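Local structure of fibronectin type III domain-containing protein (Simiduia agarivorans, 6P2K) at residues 14-19 against 332-337; 59-64 against 101-106; 262-267 against 286-291; 323-328 against 353-358. The protein is a family 74 glycoside hydrolase, here its seven-bladed beta-propeller part, that probably cleaves beta-glucan chains such as xyloglucan. All blocks are in the same frame, centred on the assembly; numbering follows the deposited sequence.

Interaction 1. Residues 14-19 against 332-337; sequences GGQVQD and NARFAH. With ZN (zinc ion), chain Q.
Arg334 lies against Gln16, with the guanidinium stacked on the amide. The planes are 10° apart, and Gln16 CD sits 3.5 Å above the plane, over the guanidinium centre. Arg334 can be followed outward from CB. CG is the first atom to approach Val17 O, and CD lies closer to that oxygen. NE donates a hydrogen bond to it, Arg334 NE to Val17 O 2.9 Å, with the N-H bent to 143°. CZ rests over Gln16 CD and CG. NH1 stands 3.4 Å from Gln16 NE2, a pair of donors that the stack brings together without a bond. NH2 comes near Gln18 OE1 and has its salt bridge with Asp123. The bend at chi3 turns the guanidinium over the amide. Gln16 is extended, with CG anti to N (chi1 -180°), and its OE1 reaches the zinc ion at 2.1 Å. Three waters and Asp124 complete the ligands of the metal.

Farther along, the Phe335 ring takes Asp19 CA over one face, a CH-pi contact of 3.8 Å to the centroid. Val17 CG1 packs on Phe335 CE2 at 3.5 Å. Asp19 OD1 lies in the plane of the His337 ring at its edge and accepts a weak bond from His337 NE2. On the other side of that ring ND1 is bonded to Glu269. A water joins Gln18 O and Arg334 O. Here the start of strand 17-22, with a classic beta bulge at Gln18 and Asp19 facing Ala33, meets the approach to strand 336-338. It is a junction of inner propeller strands beside a zinc site.

Interaction 2. Residues 59-64 against 101-106; sequences RVFAVA and SIASIA
The Phe61 ring is the one flat group that meets residues 101-106. Arg59 O, from its own segment, lies over one face, 4.2 Å above the plane and offset toward the rim. Ile102 O lies at the edge, near the ring plane. Ser101 OG approaches the same ring obliquely, with Phe61 CE2 and Ser101 OG 3.3 Å apart. The hydroxyl has its hydrogen bond with Gly120 O. Phe61 CG is anti to the carbonyl carbon (chi1 -68°), which swings the ring back toward Ser101 and leaves CB to face the other strand. There Phe61 CB touches Ala103 CB at 3.6 Å and also lies against Ile102 O.

The rest of the contact is small and apolar. Ala62 CB sits over the backbone of Ala103, 3.5 Å from Ala103 C. Ile105 reaches both Ala62 and Ala64. Its CB meets Ala64 CB at 3.8 Å, and its CD1 reaches Ala62 CB at 4.1 Å. No hydrogen bond joins the two segments, although the strands run nearly parallel, 13° apart, with axes 5.1 Å apart at closest. Packing, not a shared sheet, joins the two segments.

Each strand is the first of its own four-stranded antiparallel sheet. Phe61 and Ala62 form a classic beta bulge facing Gly76 of strand 72-77. Outward of the contact, Ile105 also packs on Phe74 and Leu81. On the far side of strand 60-64, Val60 and Val63 touch strand 30-34. Strands 17-22, 60-66 and 102-108 thus lead successive sheets, as inner strands of neighbouring propeller blades.

Interaction 3. Residues 262-267 against 286-291; sequences NRRYWY and VKDRFG
Val286 sets its CB over one face of Trp266 in the tight part of this contact, the two side chains crossing at about a right angle. Val286 CB lies 3.5 Å from the centroid of the six-membered ring, 10° off the normal, a CH-pi contact. The opposite face of the indole takes Tyr267 CD1. Nearby, the edge of Tyr265 points at the face of Phe290 in an offset edge-to-face pair, planes at 60°, with Tyr265 CE1 3.4 Å from Phe290 CZ. An alanine at Trp266 is likely to leave Val286 without the flat surface it packs on and to open a gap beside Tyr267.

Asp288 marks the change to the wetter side. Its OD2 takes a firm hydrogen bond from the backbone, Arg264 N to Asp288 OD2 2.7 Å, met nearly head-on. Its OD1 forms long, weak salt bridges with Arg263 NH1 at 3.4 Å and Arg264 NH1 at 3.5 Å. Two waters donate to the same oxygen, one shared with Asn262 O and one weakly with Arg264 NH1. The arginines have stronger partners: Arg263 NH2 bridges to Glu260, and Arg264 NH2 bonds Leu234 O. Lys287 is exposed; its CB lies near Arg264 NH1 while its end leads away.

The contact joins the start of strand 265-270 to the loop between strands 278-285 and 292-300. Tyr265 also packs on Leu283, and Phe290 on Ala285, both of strand 278-285.

Interaction 4. Residues 323-328 against 353-358; sequences IGWDYA and TNQTMY
Ile323 O stands 3.0 Å from Tyr358 OH, at the edge of the tyrosine ring. That hydroxyl has its main bond with Asp322 O, while Ile323 O is bonded to Tyr375. Trp325 brings its ring near Gln355, but its NE1 bonds Gly12 O. Asp326 carries the contact. With CG anti to N (chi1 -169°), its carboxylate extends to Gln355, and Gln355 NE2 donates to Asp326 OD2 at 2.7 Å with an N-H angle of 158°. The donor arrives from above the carboxylate plane, 44° out of it. A water also donates to Asp326 OD2 and accepts from Gln355 N. It touches Thr353 OG1, which is bonded to Thr356 OG1 at 2.7 Å. A second water donates to Asp326 O and Tyr358 OH and is also bonded to Thr353 OG1. Ala328 ends the walk, its CB 3.8 Å from Thr353 OG1.

A leucine in place of Asp326 would probably leave Gln355 NE2 with Asn420 but without its carboxylate, and the bridging water without the carboxylate oxygen it donates to. Directional polar bonds and bridging waters, more than apolar packing, join the two loops. Gripped by amide and water, the Asp326 carboxylate is probably held from turning.

In the fold
Interactions 1, 2 and 4 are buried, whereas interaction 3 is partly exposed on its charged side. Interactions 1 and 2 both involve first strands of propeller sheets, and interactions 3 and 4 lie at loops around residues 332-337. Interaction 2 is apolar and joins neighbouring strands without hydrogen bonds. Interaction 4 joins loops through an amide, a carboxylate and waters. Interaction 3 combines aromatic packing with weak salt bridges, and interaction 1 adds a zinc ligand. Interaction 1 is the hub. Gln18 packs on Val60 and Phe61 of interaction 2, and Asn332 bonds Asp288 O of interaction 3 and Asn354 of interaction 4. Interactions 2 and 4 do not touch.

Interaction 1. Residues 14-19 against 332-337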
# COMPACT_ATOMS: atom_id res chain seq x y z
N GLY B 14 -16.11 -24.95 -26.49
CA GLY B 14 -15.98 -25.45 -25.14
C GLY B 14 -16.31 -26.91 -24.96
O GLY B 14 -16.23 -27.41 -23.83
N GLY B 15 -16.70 -27.61 -26.02
CA GLY B 15 -16.92 -29.04 -25.96
C GLY B 15 -16.17 -29.74 -27.08
O GLY B 15 -15.76 -29.12 -28.06
N GLN B 16 -15.99 -31.04 -26.91
CA GLN B 16 -15.21 -31.83 -27.85
C GLN B 16 -15.75 -31.68 -29.27
O GLN B 16 -16.95 -31.87 -29.51
CB GLN B 16 -15.21 -33.30 -27.43
CG GLN B 16 -14.41 -34.23 -28.35
CD GLN B 16 -14.29 -35.64 -27.80
OE1 GLN B 16 -15.14 -36.50 -28.07
NE2 GLN B 16 -13.24 -35.89 -27.02
N VAL B 17 -14.87 -31.33 -30.20
CA VAL B 17 -15.24 -31.07 -31.58
C VAL B 17 -14.93 -32.30 -32.41
O VAL B 17 -13.83 -32.87 -32.30
CB VAL B 17 -14.51 -29.83 -32.13
CG1 VAL B 17 -14.90 -29.58 -33.58
CG2 VAL B 17 -14.81 -28.61 -31.28
N GLN B 18 -15.89 -32.73 -33.23
CA GLN B 18 -15.71 -33.95 -34.01
C GLN B 18 -15.00 -33.70 -35.33
O GLN B 18 -14.11 -34.47 -35.70
CB GLN B 18 -17.07 -34.60 -34.27
CG GLN B 18 -17.89 -34.83 -33.02
CD GLN B 18 -17.20 -35.76 -32.04
OE1 GLN B 18 -17.00 -36.94 -32.33
NE2 GLN B 18 -16.84 -35.24 -30.87
N ASP B 19 -15.34 -32.62 -36.03
CA ASP B 19 -14.75 -32.36 -37.34
C ASP B 19 -15.13 -30.96 -37.80
O ASP B 19 -16.11 -30.38 -37.34
CB ASP B 19 -15.21 -33.39 -38.37
CG ASP B 19 -14.21 -33.58 -39.49
OD1 ASP B 19 -13.11 -32.98 -39.41
OD2 ASP B 19 -14.51 -34.32 -40.44
N ASN B 332 -4.44 -30.96 -28.80
CA ASN B 332 -4.81 -32.33 -29.15
C ASN B 332 -5.57 -32.24 -30.47
O ASN B 332 -6.77 -31.95 -30.49
CB ASN B 332 -5.64 -32.99 -28.06
CG ASN B 332 -6.44 -34.19 -28.57
OD1 ASN B 332 -7.65 -34.26 -28.40
ND2 ASN B 332 -5.75 -35.11 -29.23
N ALA B 333 -4.86 -32.46 -31.57
CA ALA B 333 -5.45 -32.34 -32.91
C ALA B 333 -6.19 -33.62 -33.24
O ALA B 333 -5.71 -34.49 -33.97
CB ALA B 333 -4.37 -32.02 -33.93
N ARG B 334 -7.41 -33.74 -32.70
CA ARG B 334 -8.23 -34.93 -32.91
C ARG B 334 -8.90 -34.94 -34.27
O ARG B 334 -9.59 -35.92 -34.60
CB ARG B 334 -9.28 -35.07 -31.80
CG ARG B 334 -10.02 -33.80 -31.44
CD ARG B 334 -11.19 -34.09 -30.51
NE ARG B 334 -12.21 -34.93 -31.14
CZ ARG B 334 -12.42 -36.21 -30.83
NH1 ARG B 334 -11.69 -36.81 -29.90
NH2 ARG B 334 -13.37 -36.89 -31.46
N PHE B 335 -8.73 -33.89 -35.07
CA PHE B 335 -8.98 -33.94 -36.50
C PHE B 335 -8.09 -32.90 -37.15
O PHE B 335 -7.69 -31.92 -36.52
CB PHE B 335 -10.45 -33.68 -36.85
CG PHE B 335 -10.91 -32.27 -36.56
CD1 PHE B 335 -10.69 -31.25 -37.47
CD2 PHE B 335 -11.57 -31.99 -35.38
CE1 PHE B 335 -11.10 -29.96 -37.19
CE2 PHE B 335 -11.99 -30.70 -35.11
CZ PHE B 335 -11.75 -29.69 -36.01
N ALA B 336 -7.79 -33.11 -38.43
CA ALA B 336 -6.96 -32.18 -39.18
C ALA B 336 -7.14 -32.44 -40.66
O ALA B 336 -6.95 -33.57 -41.12
CB ALA B 336 -5.49 -32.31 -38.78
N HIS B 337 -7.51 -31.40 -41.41
CA HIS B 337 -7.77 -31.53 -42.83
C HIS B 337 -7.10 -30.41 -43.60
O HIS B 337 -7.09 -29.25 -43.16
CB HIS B 337 -9.27 -31.51 -43.12
CG HIS B 337 -10.02 -32.63 -42.47
ND1 HIS B 337 -9.92 -33.93 -42.89
CD2 HIS B 337 -10.89 -32.63 -41.44
CE1 HIS B 337 -10.69 -34.70 -42.14
NE2 HIS B 337 -11.29 -33.93 -41.25
ZN ZN Q . -16.34 -38.17 -28.11
O HOH W 1 -12.54 -36.11 -34.49
O HOH W 2 -17.55 -37.02 -26.84
O HOH W 3 -15.08 -39.08 -26.69
O HOH W 4 -16.28 -38.71 -30.15

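Interaction 2. Residues 59-64 against 101-106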
# COMPACT_ATOMS: atom_id res chain seq x y z
N ARG B 59 -25.58 -35.88 -32.27
CA ARG B 59 -24.20 -36.35 -32.18
C ARG B 59 -23.70 -36.60 -33.60
O ARG B 59 -23.91 -37.67 -34.18
CB ARG B 59 -24.11 -37.60 -31.32
CG ARG B 59 -22.69 -38.00 -30.94
CD ARG B 59 -22.68 -38.90 -29.72
NE ARG B 59 -23.11 -38.20 -28.51
CZ ARG B 59 -22.28 -37.60 -27.66
NH1 ARG B 59 -20.98 -37.63 -27.87
NH2 ARG B 59 -22.76 -36.98 -26.59
N VAL B 60 -23.04 -35.60 -34.18
CA VAL B 60 -22.64 -35.62 -35.58
C VAL B 60 -21.22 -36.14 -35.70
O VAL B 60 -20.31 -35.63 -35.03
CB VAL B 60 -22.77 -34.23 -36.22
CG1 VAL B 60 -22.33 -34.27 -37.67
CG2 VAL B 60 -24.20 -33.73 -36.10
N PHE B 61 -21.01 -37.14 -36.56
CA PHE B 61 -19.70 -37.72 -36.78
C PHE B 61 -19.10 -37.38 -38.13
O PHE B 61 -17.89 -37.57 -38.31
CB PHE B 61 -19.76 -39.25 -36.64
CG PHE B 61 -20.03 -39.73 -35.24
CD1 PHE B 61 -19.26 -39.28 -34.18
CD2 PHE B 61 -21.05 -40.63 -34.98
CE1 PHE B 61 -19.51 -39.71 -32.89
CE2 PHE B 61 -21.30 -41.07 -33.70
CZ PHE B 61 -20.53 -40.61 -32.65
N ALA B 62 -19.89 -36.89 -39.08
CA ALA B 62 -19.37 -36.62 -40.42
C ALA B 62 -20.30 -35.66 -41.15
O ALA B 62 -21.52 -35.69 -40.98
CB ALA B 62 -19.20 -37.91 -41.23
N VAL B 63 -19.69 -34.81 -41.98
CA VAL B 63 -20.41 -33.91 -42.88
C VAL B 63 -19.71 -33.94 -44.23
O VAL B 63 -18.47 -33.91 -44.30
CB VAL B 63 -20.48 -32.47 -42.33
CG1 VAL B 63 -21.21 -31.56 -43.30
CG2 VAL B 63 -21.16 -32.44 -40.97
N ALA B 64 -20.49 -34.00 -45.31
CA ALA B 64 -19.94 -33.99 -46.66
C ALA B 64 -20.84 -33.18 -47.57
O ALA B 64 -22.06 -33.36 -47.56
CB ALA B 64 -19.76 -35.41 -47.20
N SER B 101 -25.15 -45.78 -36.96
CA SER B 101 -24.18 -44.70 -36.79
C SER B 101 -23.21 -44.64 -37.96
O SER B 101 -22.56 -45.64 -38.29
CB SER B 101 -23.41 -44.89 -35.48
OG SER B 101 -22.61 -43.76 -35.20
N ILE B 102 -23.10 -43.47 -38.58
CA ILE B 102 -22.28 -43.26 -39.77
C ILE B 102 -21.29 -42.15 -39.50
O ILE B 102 -21.66 -41.08 -39.01
CB ILE B 102 -23.16 -42.94 -41.00
CG1 ILE B 102 -24.05 -44.13 -41.32
CG2 ILE B 102 -22.31 -42.60 -42.21
CD1 ILE B 102 -25.15 -43.77 -42.24
N ALA B 103 -20.02 -42.39 -39.85
CA ALA B 103 -18.95 -41.45 -39.58
C ALA B 103 -18.06 -41.17 -40.79
O ALA B 103 -16.99 -40.57 -40.63
CB ALA B 103 -18.08 -41.94 -38.42
N SER B 104 -18.47 -41.58 -41.99
CA SER B 104 -17.68 -41.32 -43.19
C SER B 104 -18.61 -41.23 -44.39
O SER B 104 -19.50 -42.08 -44.55
CB SER B 104 -16.63 -42.42 -43.42
OG SER B 104 -16.03 -42.83 -42.21
N ILE B 105 -18.41 -40.22 -45.23
CA ILE B 105 -19.11 -40.09 -46.51
C ILE B 105 -18.09 -39.70 -47.57
O ILE B 105 -17.31 -38.76 -47.37
CB ILE B 105 -20.26 -39.06 -46.45
CG1 ILE B 105 -21.13 -39.28 -45.22
CG2 ILE B 105 -21.10 -39.15 -47.72
CD1 ILE B 105 -21.60 -37.99 -44.57
N ALA B 106 -18.08 -40.42 -48.69
CA ALA B 106 -17.12 -40.17 -49.75
C ALA B 106 -17.81 -40.30 -51.11
O ALA B 106 -18.63 -41.20 -51.31
CB ALA B 106 -15.94 -41.14 -49.67

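Interaction 3. Residues 262-267 against 286-291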
# COMPACT_ATOMS: atom_id res chain seq x y z
N ASN B 262 4.77 -43.64 -28.68
CA ASN B 262 3.62 -44.01 -27.85
C ASN B 262 2.49 -42.98 -27.94
O ASN B 262 2.06 -42.41 -26.94
CB ASN B 262 4.07 -44.21 -26.40
CG ASN B 262 3.04 -44.93 -25.56
OD1 ASN B 262 2.37 -45.86 -26.03
ND2 ASN B 262 2.91 -44.52 -24.30
N ARG B 263 2.02 -42.75 -29.17
CA ARG B 263 0.93 -41.81 -29.42
C ARG B 263 -0.14 -42.47 -30.27
O ARG B 263 0.14 -43.35 -31.09
CB ARG B 263 1.44 -40.54 -30.10
CG ARG B 263 2.55 -39.82 -29.36
CD ARG B 263 2.11 -39.41 -27.96
NE ARG B 263 2.81 -38.21 -27.50
CZ ARG B 263 2.43 -37.48 -26.46
NH1 ARG B 263 1.36 -37.83 -25.75
NH2 ARG B 263 3.13 -36.41 -26.11
N ARG B 264 -1.38 -42.03 -30.08
CA ARG B 264 -2.54 -42.62 -30.75
C ARG B 264 -2.79 -41.96 -32.10
O ARG B 264 -3.85 -41.39 -32.37
CB ARG B 264 -3.77 -42.51 -29.85
CG ARG B 264 -3.62 -43.15 -28.48
CD ARG B 264 -4.58 -42.48 -27.51
NE ARG B 264 -4.89 -43.32 -26.35
CZ ARG B 264 -4.56 -43.01 -25.10
NH1 ARG B 264 -3.90 -41.89 -24.85
NH2 ARG B 264 -4.89 -43.81 -24.11
N TYR B 265 -1.78 -42.04 -32.97
CA TYR B 265 -1.87 -41.43 -34.29
C TYR B 265 -3.01 -42.04 -35.08
O TYR B 265 -3.20 -43.26 -35.09
CB TYR B 265 -0.55 -41.60 -35.04
CG TYR B 265 0.63 -40.93 -34.39
CD1 TYR B 265 0.69 -39.54 -34.28
CD2 TYR B 265 1.68 -41.67 -33.88
CE1 TYR B 265 1.77 -38.92 -33.69
CE2 TYR B 265 2.77 -41.06 -33.28
CZ TYR B 265 2.81 -39.68 -33.19
OH TYR B 265 3.88 -39.05 -32.59
N TRP B 266 -3.78 -41.19 -35.76
CA TRP B 266 -4.94 -41.67 -36.50
C TRP B 266 -5.30 -40.67 -37.59
O TRP B 266 -4.81 -39.53 -37.61
CB TRP B 266 -6.12 -41.94 -35.55
CG TRP B 266 -6.91 -40.74 -35.06
CD1 TRP B 266 -6.55 -39.42 -35.13
CD2 TRP B 266 -8.19 -40.77 -34.42
NE1 TRP B 266 -7.53 -38.63 -34.58
CE2 TRP B 266 -8.55 -39.44 -34.14
CE3 TRP B 266 -9.07 -41.80 -34.07
CZ2 TRP B 266 -9.75 -39.11 -33.51
CZ3 TRP B 266 -10.26 -41.47 -33.45
CH2 TRP B 266 -10.59 -40.14 -33.17
N TYR B 267 -6.18 -41.11 -38.48
CA TYR B 267 -6.72 -40.28 -39.56
C TYR B 267 -5.64 -39.56 -40.38
O TYR B 267 -5.68 -38.34 -40.52
CB TYR B 267 -7.70 -39.26 -39.00
CG TYR B 267 -9.06 -39.81 -38.63
CD1 TYR B 267 -9.24 -40.55 -37.47
CD2 TYR B 267 -10.16 -39.57 -39.44
CE1 TYR B 267 -10.48 -41.04 -37.13
CE2 TYR B 267 -11.41 -40.06 -39.10
CZ TYR B 267 -11.56 -40.80 -37.94
OH TYR B 267 -12.80 -41.29 -37.60
N VAL B 286 -5.93 -38.98 -31.43
CA VAL B 286 -7.00 -38.92 -30.45
C VAL B 286 -6.38 -38.89 -29.06
O VAL B 286 -5.42 -39.62 -28.78
CB VAL B 286 -7.98 -40.11 -30.62
CG1 VAL B 286 -7.23 -41.44 -30.63
CG2 VAL B 286 -9.05 -40.09 -29.53
N LYS B 287 -6.90 -37.99 -28.21
CA LYS B 287 -6.50 -37.81 -26.82
C LYS B 287 -5.14 -37.12 -26.65
O LYS B 287 -5.05 -36.12 -25.94
CB LYS B 287 -6.50 -39.14 -26.07
CG LYS B 287 -7.88 -39.66 -25.71
CD LYS B 287 -7.88 -40.37 -24.36
CE LYS B 287 -9.05 -41.34 -24.24
NZ LYS B 287 -10.00 -40.96 -23.16
N ASP B 288 -4.10 -37.64 -27.29
CA ASP B 288 -2.74 -37.18 -27.02
C ASP B 288 -2.54 -35.72 -27.43
O ASP B 288 -3.02 -35.29 -28.48
CB ASP B 288 -1.73 -38.06 -27.74
CG ASP B 288 -1.66 -39.46 -27.17
OD1 ASP B 288 -1.55 -39.59 -25.93
OD2 ASP B 288 -1.73 -40.43 -27.95
N ARG B 289 -1.81 -34.98 -26.60
CA ARG B 289 -1.51 -33.56 -26.82
C ARG B 289 -0.06 -33.41 -27.26
O ARG B 289 0.86 -33.50 -26.44
CB ARG B 289 -1.78 -32.74 -25.56
CG ARG B 289 -3.23 -32.72 -25.12
CD ARG B 289 -3.46 -31.67 -24.03
NE ARG B 289 -4.88 -31.52 -23.74
CZ ARG B 289 -5.71 -30.76 -24.45
NH1 ARG B 289 -5.26 -30.07 -25.49
NH2 ARG B 289 -6.99 -30.69 -24.11
N PHE B 290 0.15 -33.15 -28.56
CA PHE B 290 1.48 -32.87 -29.06
C PHE B 290 1.48 -31.85 -30.20
O PHE B 290 2.53 -31.63 -30.81
CB PHE B 290 2.18 -34.15 -29.54
CG PHE B 290 1.37 -34.94 -30.53
CD1 PHE B 290 1.35 -34.58 -31.87
CD2 PHE B 290 0.65 -36.04 -30.13
CE1 PHE B 290 0.61 -35.30 -32.79
CE2 PHE B 290 -0.09 -36.77 -31.04
CZ PHE B 290 -0.11 -36.40 -32.37
N GLY B 291 0.34 -31.24 -30.50
CA GLY B 291 0.24 -30.41 -31.69
C GLY B 291 -0.16 -31.21 -32.91
O GLY B 291 -1.01 -32.10 -32.83
O HOH W 5 -0.49 -42.05 -25.42
O HOH W 6 -1.13 -36.04 -24.08
O HOH W 7 -2.57 -39.35 -23.33

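Interaction 4. Residues 323-328 against 353-358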
# COMPACT_ATOMS: atom_id res chain seq x y z
N ILE B 323 -4.42 -18.59 -28.22
CA ILE B 323 -5.01 -19.78 -27.61
C ILE B 323 -6.46 -19.56 -27.20
O ILE B 323 -7.15 -20.52 -26.84
CB ILE B 323 -4.15 -20.23 -26.42
CG1 ILE B 323 -4.43 -21.70 -26.09
CG2 ILE B 323 -4.36 -19.33 -25.21
CD1 ILE B 323 -3.32 -22.39 -25.32
N GLY B 324 -6.95 -18.32 -27.27
CA GLY B 324 -8.33 -18.08 -26.89
C GLY B 324 -8.54 -18.25 -25.40
O GLY B 324 -7.60 -18.19 -24.60
N TRP B 325 -9.80 -18.45 -25.01
CA TRP B 325 -10.09 -18.61 -23.59
C TRP B 325 -9.68 -19.99 -23.08
O TRP B 325 -9.33 -20.12 -21.90
CB TRP B 325 -11.58 -18.36 -23.30
CG TRP B 325 -12.57 -19.33 -23.89
CD1 TRP B 325 -13.35 -19.13 -25.00
CD2 TRP B 325 -12.91 -20.64 -23.39
NE1 TRP B 325 -14.15 -20.23 -25.22
CE2 TRP B 325 -13.89 -21.17 -24.25
CE3 TRP B 325 -12.48 -21.41 -22.31
CZ2 TRP B 325 -14.45 -22.43 -24.06
CZ3 TRP B 325 -13.03 -22.67 -22.12
CH2 TRP B 325 -14.01 -23.16 -23.00
N ASP B 326 -9.70 -21.00 -23.94
CA ASP B 326 -9.43 -22.38 -23.53
C ASP B 326 -7.93 -22.63 -23.60
O ASP B 326 -7.37 -22.98 -24.64
CB ASP B 326 -10.20 -23.35 -24.42
CG ASP B 326 -10.18 -24.78 -23.90
OD1 ASP B 326 -9.62 -25.02 -22.80
OD2 ASP B 326 -10.72 -25.67 -24.58
N TYR B 327 -7.25 -22.43 -22.46
CA TYR B 327 -5.81 -22.66 -22.37
C TYR B 327 -5.56 -24.16 -22.45
O TYR B 327 -5.38 -24.86 -21.45
CB TYR B 327 -5.25 -22.05 -21.09
CG TYR B 327 -3.74 -21.95 -21.09
CD1 TYR B 327 -3.10 -20.88 -21.69
CD2 TYR B 327 -2.95 -22.92 -20.48
CE1 TYR B 327 -1.72 -20.78 -21.69
CE2 TYR B 327 -1.57 -22.83 -20.47
CZ TYR B 327 -0.96 -21.75 -21.08
OH TYR B 327 0.41 -21.65 -21.08
N ALA B 328 -5.55 -24.67 -23.68
CA ALA B 328 -5.42 -26.10 -23.96
C ALA B 328 -4.15 -26.30 -24.79
O ALA B 328 -4.17 -26.16 -26.01
CB ALA B 328 -6.65 -26.63 -24.69
N THR B 353 -7.62 -27.72 -30.89
CA THR B 353 -6.87 -28.09 -29.69
C THR B 353 -7.61 -29.09 -28.82
O THR B 353 -7.02 -29.59 -27.85
CB THR B 353 -6.51 -26.85 -28.84
OG1 THR B 353 -7.70 -26.22 -28.36
CG2 THR B 353 -5.67 -25.86 -29.64
N ASN B 354 -8.89 -29.36 -29.15
CA ASN B 354 -9.76 -30.43 -28.67
C ASN B 354 -11.21 -29.94 -28.62
O ASN B 354 -12.10 -30.54 -29.22
CB ASN B 354 -9.38 -30.98 -27.29
CG ASN B 354 -10.32 -32.10 -26.84
OD1 ASN B 354 -11.22 -31.87 -26.03
ND2 ASN B 354 -10.11 -33.30 -27.37
N GLN B 355 -11.44 -28.84 -27.90
CA GLN B 355 -12.77 -28.26 -27.76
C GLN B 355 -12.98 -27.05 -28.65
O GLN B 355 -13.94 -26.30 -28.44
CB GLN B 355 -13.03 -27.87 -26.30
CG GLN B 355 -12.63 -28.91 -25.26
CD GLN B 355 -13.02 -28.49 -23.85
OE1 GLN B 355 -13.69 -29.22 -23.13
NE2 GLN B 355 -12.59 -27.29 -23.45
N THR B 356 -12.12 -26.84 -29.64
CA THR B 356 -12.04 -25.57 -30.34
C THR B 356 -12.01 -25.79 -31.85
O THR B 356 -12.08 -26.93 -32.33
CB THR B 356 -10.79 -24.79 -29.88
OG1 THR B 356 -9.63 -25.60 -30.10
CG2 THR B 356 -10.89 -24.46 -28.40
N MET B 357 -11.92 -24.69 -32.59
CA MET B 357 -11.75 -24.73 -34.04
C MET B 357 -10.64 -23.76 -34.41
O MET B 357 -10.65 -22.60 -34.00
CB MET B 357 -13.05 -24.35 -34.77
CG MET B 357 -14.24 -25.24 -34.43
SD MET B 357 -15.14 -24.67 -32.98
CE MET B 357 -15.99 -23.24 -33.64
N TYR B 358 -9.68 -24.25 -35.20
CA TYR B 358 -8.50 -23.47 -35.56
C TYR B 358 -8.22 -23.63 -37.04
O TYR B 358 -8.38 -24.72 -37.59
CB TYR B 358 -7.28 -23.90 -34.75
CG TYR B 358 -7.15 -23.20 -33.42
CD1 TYR B 358 -7.82 -23.67 -32.30
CD2 TYR B 358 -6.36 -22.07 -33.28
CE1 TYR B 358 -7.70 -23.03 -31.07
CE2 TYR B 358 -6.23 -21.42 -32.07
CZ TYR B 358 -6.91 -21.91 -30.97
OH TYR B 358 -6.79 -21.27 -29.76
O HOH W 8 -9.47 -27.30 -26.45
O HOH W 9 -7.30 -23.49 -27.47